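Local coordinates for protein RmpD (Hexulose-6-phosphate synthase) (Streptococcus mutans, PDB 3EXS) that belongs to the orotidine 5'-phosphate decarboxylase/HUMPS family of TIM-barrel proteins and is modelled with ribulose-5-phosphate bound, at residues A[113-118]-A[135-140]. Sequence-based numbering, arbitrary orientation.
Sequences EIQVEL and ISQAIY
Glu113 OE1 takes an almost straight hydrogen bond from Gln137 NE2 (3.1 Å, 168° at the hydrogen), which arrives from above the carboxylate plane; Arg170 forms a salt bridge with the same oxygen. A water donates to Glu113 OE1 and Ile114 O and accepts from Ser136 N, bridging the segments where Ile114 O also touches Ile135 CG2. Gln115, extended beyond CG, hands its NE2 to Gln137 OE1 at 2.9 Å, the two amide planes standing 82° apart. Gln137 thus uses both ends of its amide, accepting from Gln115 and donating to Glu113, which fixes its flip. Val116 pairs with Ala138 in parallel register: its N donates to Gln137 O and its O accepts a hydrogen bond from Ile139 N, both at 2.8 Å. These are neighbouring strands of the eight-stranded TIM barrel, linked by helix 124-132 in a beta-alpha-beta unit. Val116 CG2 meets Ile135 CG2 at 3.8 Å, and both side chains touch Met97 of helix 94-107. Glu117, bent at chi2 (-86°), lays OE1 against Ile139 CG2; that oxygen is hydrogen-bonded to His141, and the side chain lies about 5 Å from ribulose-5-phosphate. Leu118 N reaches Ile139 O at 3.2 Å, while its CD1 packs on Ala138 CB and the edge of the Tyr140 ring.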
ATOM      1  N   GLU A 113      -3.963   7.789 -15.619  1.00 19.23           N
ATOM      2  CA  GLU A 113      -3.702   6.368 -15.830  1.00 18.97           C
ATOM      3  C   GLU A 113      -3.351   5.637 -14.534  1.00 17.95           C
ATOM      4  O   GLU A 113      -2.945   6.249 -13.551  1.00 17.95           O
ATOM      5  CB  GLU A 113      -2.557   6.150 -16.832  1.00 18.93           C
ATOM      6  CG  GLU A 113      -2.858   6.394 -18.314  1.00 20.28           C
ATOM      7  CD  GLU A 113      -1.653   6.053 -19.217  1.00 22.81           C
ATOM      8  OE1 GLU A 113      -1.231   4.869 -19.297  1.00 22.96           O
ATOM      9  OE2 GLU A 113      -1.112   6.985 -19.843  1.00 25.64           O
ATOM     10  N   ILE A 114      -3.518   4.314 -14.568  1.00 16.85           N
ATOM     11  CA  ILE A 114      -3.084   3.411 -13.520  1.00 14.76           C
ATOM     12  C   ILE A 114      -1.817   2.670 -13.977  1.00 14.74           C
ATOM     13  O   ILE A 114      -1.655   2.334 -15.135  1.00 14.34           O
ATOM     14  CB  ILE A 114      -4.234   2.420 -13.110  1.00 14.40           C
ATOM     15  CG1 ILE A 114      -5.477   3.185 -12.647  1.00 12.34           C
ATOM     16  CG2 ILE A 114      -3.816   1.463 -11.994  1.00 12.70           C
ATOM     17  CD1 ILE A 114      -5.280   4.043 -11.421  1.00  8.73           C
ATOM     18  N   GLN A 115      -0.919   2.443 -13.033  1.00 14.87           N
ATOM     19  CA  GLN A 115       0.269   1.632 -13.218  1.00 14.82           C
ATOM     20  C   GLN A 115       0.220   0.445 -12.264  1.00 15.00           C
ATOM     21  O   GLN A 115      -0.126   0.590 -11.070  1.00 14.59           O
ATOM     22  CB  GLN A 115       1.531   2.455 -12.921  1.00 14.70           C
ATOM     23  CG  GLN A 115       1.580   3.812 -13.604  1.00 14.48           C
ATOM     24  CD  GLN A 115       2.886   4.519 -13.361  1.00 15.93           C
ATOM     25  OE1 GLN A 115       3.206   4.896 -12.231  1.00 18.16           O
ATOM     26  NE2 GLN A 115       3.664   4.699 -14.419  1.00 14.88           N
ATOM     27  N   VAL A 116       0.597  -0.723 -12.780  1.00 14.93           N
ATOM     28  CA  VAL A 116       0.649  -1.909 -11.959  1.00 14.57           C
ATOM     29  C   VAL A 116       2.065  -2.123 -11.410  1.00 14.97           C
ATOM     30  O   VAL A 116       3.004  -2.317 -12.163  1.00 15.20           O
ATOM     31  CB  VAL A 116       0.122  -3.148 -12.713  1.00 14.65           C
ATOM     32  CG1 VAL A 116       0.046  -4.342 -11.770  1.00 12.93           C
ATOM     33  CG2 VAL A 116      -1.273  -2.867 -13.298  1.00 13.61           C
ATOM     34  N   GLU A 117       2.182  -2.071 -10.086  1.00 15.49           N
ATOM     35  CA  GLU A 117       3.390  -2.406  -9.349  1.00 16.51           C
ATOM     36  C   GLU A 117       3.536  -3.931  -9.150  1.00 16.89           C
ATOM     37  O   GLU A 117       2.718  -4.588  -8.475  1.00 16.76           O
ATOM     38  CB  GLU A 117       3.379  -1.705  -7.985  1.00 17.17           C
ATOM     39  CG  GLU A 117       3.707  -0.218  -7.996  1.00 18.98           C
ATOM     40  CD  GLU A 117       5.198   0.056  -7.937  1.00 24.03           C
ATOM     41  OE1 GLU A 117       6.003  -0.884  -8.131  1.00 25.59           O
ATOM     42  OE2 GLU A 117       5.583   1.222  -7.702  1.00 28.02           O
ATOM     43  N   LEU A 118       4.604  -4.476  -9.724  1.00 17.20           N
ATOM     44  CA  LEU A 118       4.838  -5.905  -9.768  1.00 16.66           C
ATOM     45  C   LEU A 118       5.667  -6.288  -8.582  1.00 17.35           C
ATOM     46  O   LEU A 118       6.852  -5.955  -8.486  1.00 17.28           O
ATOM     47  CB  LEU A 118       5.552  -6.271 -11.061  1.00 16.43           C
ATOM     48  CG  LEU A 118       4.787  -5.893 -12.328  1.00 15.30           C
ATOM     49  CD1 LEU A 118       5.642  -6.047 -13.548  1.00 14.78           C
ATOM     50  CD2 LEU A 118       3.541  -6.741 -12.449  1.00 16.14           C
ATOM     51  N   ILE A 135      -5.677  -1.257 -18.687  1.00 21.66           N
ATOM     52  CA  ILE A 135      -4.504  -0.767 -17.996  1.00 20.80           C
ATOM     53  C   ILE A 135      -3.251  -1.295 -18.690  1.00 20.70           C
ATOM     54  O   ILE A 135      -3.091  -2.496 -18.857  1.00 20.45           O
ATOM     55  CB  ILE A 135      -4.494  -1.182 -16.513  1.00 20.69           C
ATOM     56  CG1 ILE A 135      -5.654  -0.536 -15.757  1.00 20.53           C
ATOM     57  CG2 ILE A 135      -3.152  -0.800 -15.847  1.00 20.12           C
ATOM     58  CD1 ILE A 135      -6.005  -1.242 -14.442  1.00 20.12           C
ATOM     59  N   SER A 136      -2.347  -0.396 -19.067  1.00 20.56           N
ATOM     60  CA  SER A 136      -1.230  -0.785 -19.910  1.00 20.58           C
ATOM     61  C   SER A 136       0.133  -0.274 -19.452  1.00 20.46           C
ATOM     62  O   SER A 136       1.055  -0.194 -20.270  1.00 20.72           O
ATOM     63  CB  SER A 136      -1.495  -0.332 -21.340  1.00 20.54           C
ATOM     64  OG  SER A 136      -1.562   1.082 -21.378  1.00 21.22           O
ATOM     65  N   GLN A 137       0.263   0.080 -18.171  1.00 19.86           N
ATOM     66  CA  GLN A 137       1.581   0.324 -17.581  1.00 19.30           C
ATOM     67  C   GLN A 137       1.904  -0.632 -16.435  1.00 18.94           C
ATOM     68  O   GLN A 137       1.085  -0.891 -15.574  1.00 18.23           O
ATOM     69  CB  GLN A 137       1.693   1.745 -17.070  1.00 19.23           C
ATOM     70  CG  GLN A 137       1.529   2.813 -18.117  1.00 20.24           C
ATOM     71  CD  GLN A 137       2.145   4.109 -17.658  1.00 20.49           C
ATOM     72  OE1 GLN A 137       3.279   4.121 -17.195  1.00 17.58           O
ATOM     73  NE2 GLN A 137       1.395   5.206 -17.763  1.00 21.57           N
ATOM     74  N   ALA A 138       3.119  -1.145 -16.429  1.00 18.99           N
ATOM     75  CA  ALA A 138       3.591  -1.933 -15.317  1.00 19.57           C
ATOM     76  C   ALA A 138       4.942  -1.402 -14.924  1.00 20.21           C
ATOM     77  O   ALA A 138       5.648  -0.806 -15.743  1.00 20.60           O
ATOM     78  CB  ALA A 138       3.680  -3.397 -15.680  1.00 19.26           C
ATOM     79  N   ILE A 139       5.283  -1.608 -13.662  1.00 20.76           N
ATOM     80  CA  ILE A 139       6.520  -1.137 -13.106  1.00 21.27           C
ATOM     81  C   ILE A 139       7.181  -2.351 -12.537  1.00 22.70           C
ATOM     82  O   ILE A 139       6.672  -2.968 -11.600  1.00 22.06           O
ATOM     83  CB  ILE A 139       6.278  -0.120 -11.996  1.00 20.96           C
ATOM     84  CG1 ILE A 139       5.687   1.141 -12.599  1.00 20.20           C
ATOM     85  CG2 ILE A 139       7.580   0.189 -11.249  1.00 19.64           C
ATOM     86  CD1 ILE A 139       4.718   1.760 -11.750  1.00 19.65           C
ATOM     87  N   TYR A 140       8.321  -2.678 -13.138  1.00 24.78           N
ATOM     88  CA  TYR A 140       9.113  -3.858 -12.817  1.00 26.62           C
ATOM     89  C   TYR A 140      10.320  -3.491 -11.933  1.00 28.13           C
ATOM     90  O   TYR A 140      11.057  -2.531 -12.214  1.00 27.92           O
ATOM     91  CB  TYR A 140       9.582  -4.565 -14.117  1.00 26.35           C
ATOM     92  CG  TYR A 140      10.382  -5.814 -13.833  1.00 26.38           C
ATOM     93  CD1 TYR A 140       9.767  -7.055 -13.784  1.00 25.91           C
ATOM     94  CD2 TYR A 140      11.745  -5.743 -13.546  1.00 26.49           C
ATOM     95  CE1 TYR A 140      10.482  -8.185 -13.494  1.00 26.59           C
ATOM     96  CE2 TYR A 140      12.467  -6.867 -13.241  1.00 26.30           C
ATOM     97  CZ  TYR A 140      11.832  -8.085 -13.224  1.00 26.68           C
ATOM     98  OH  TYR A 140      12.540  -9.216 -12.933  1.00 27.42           O
TER
HETATM   99  O   HOH W   1      -2.672   2.405 -17.755  1.00 13.14           O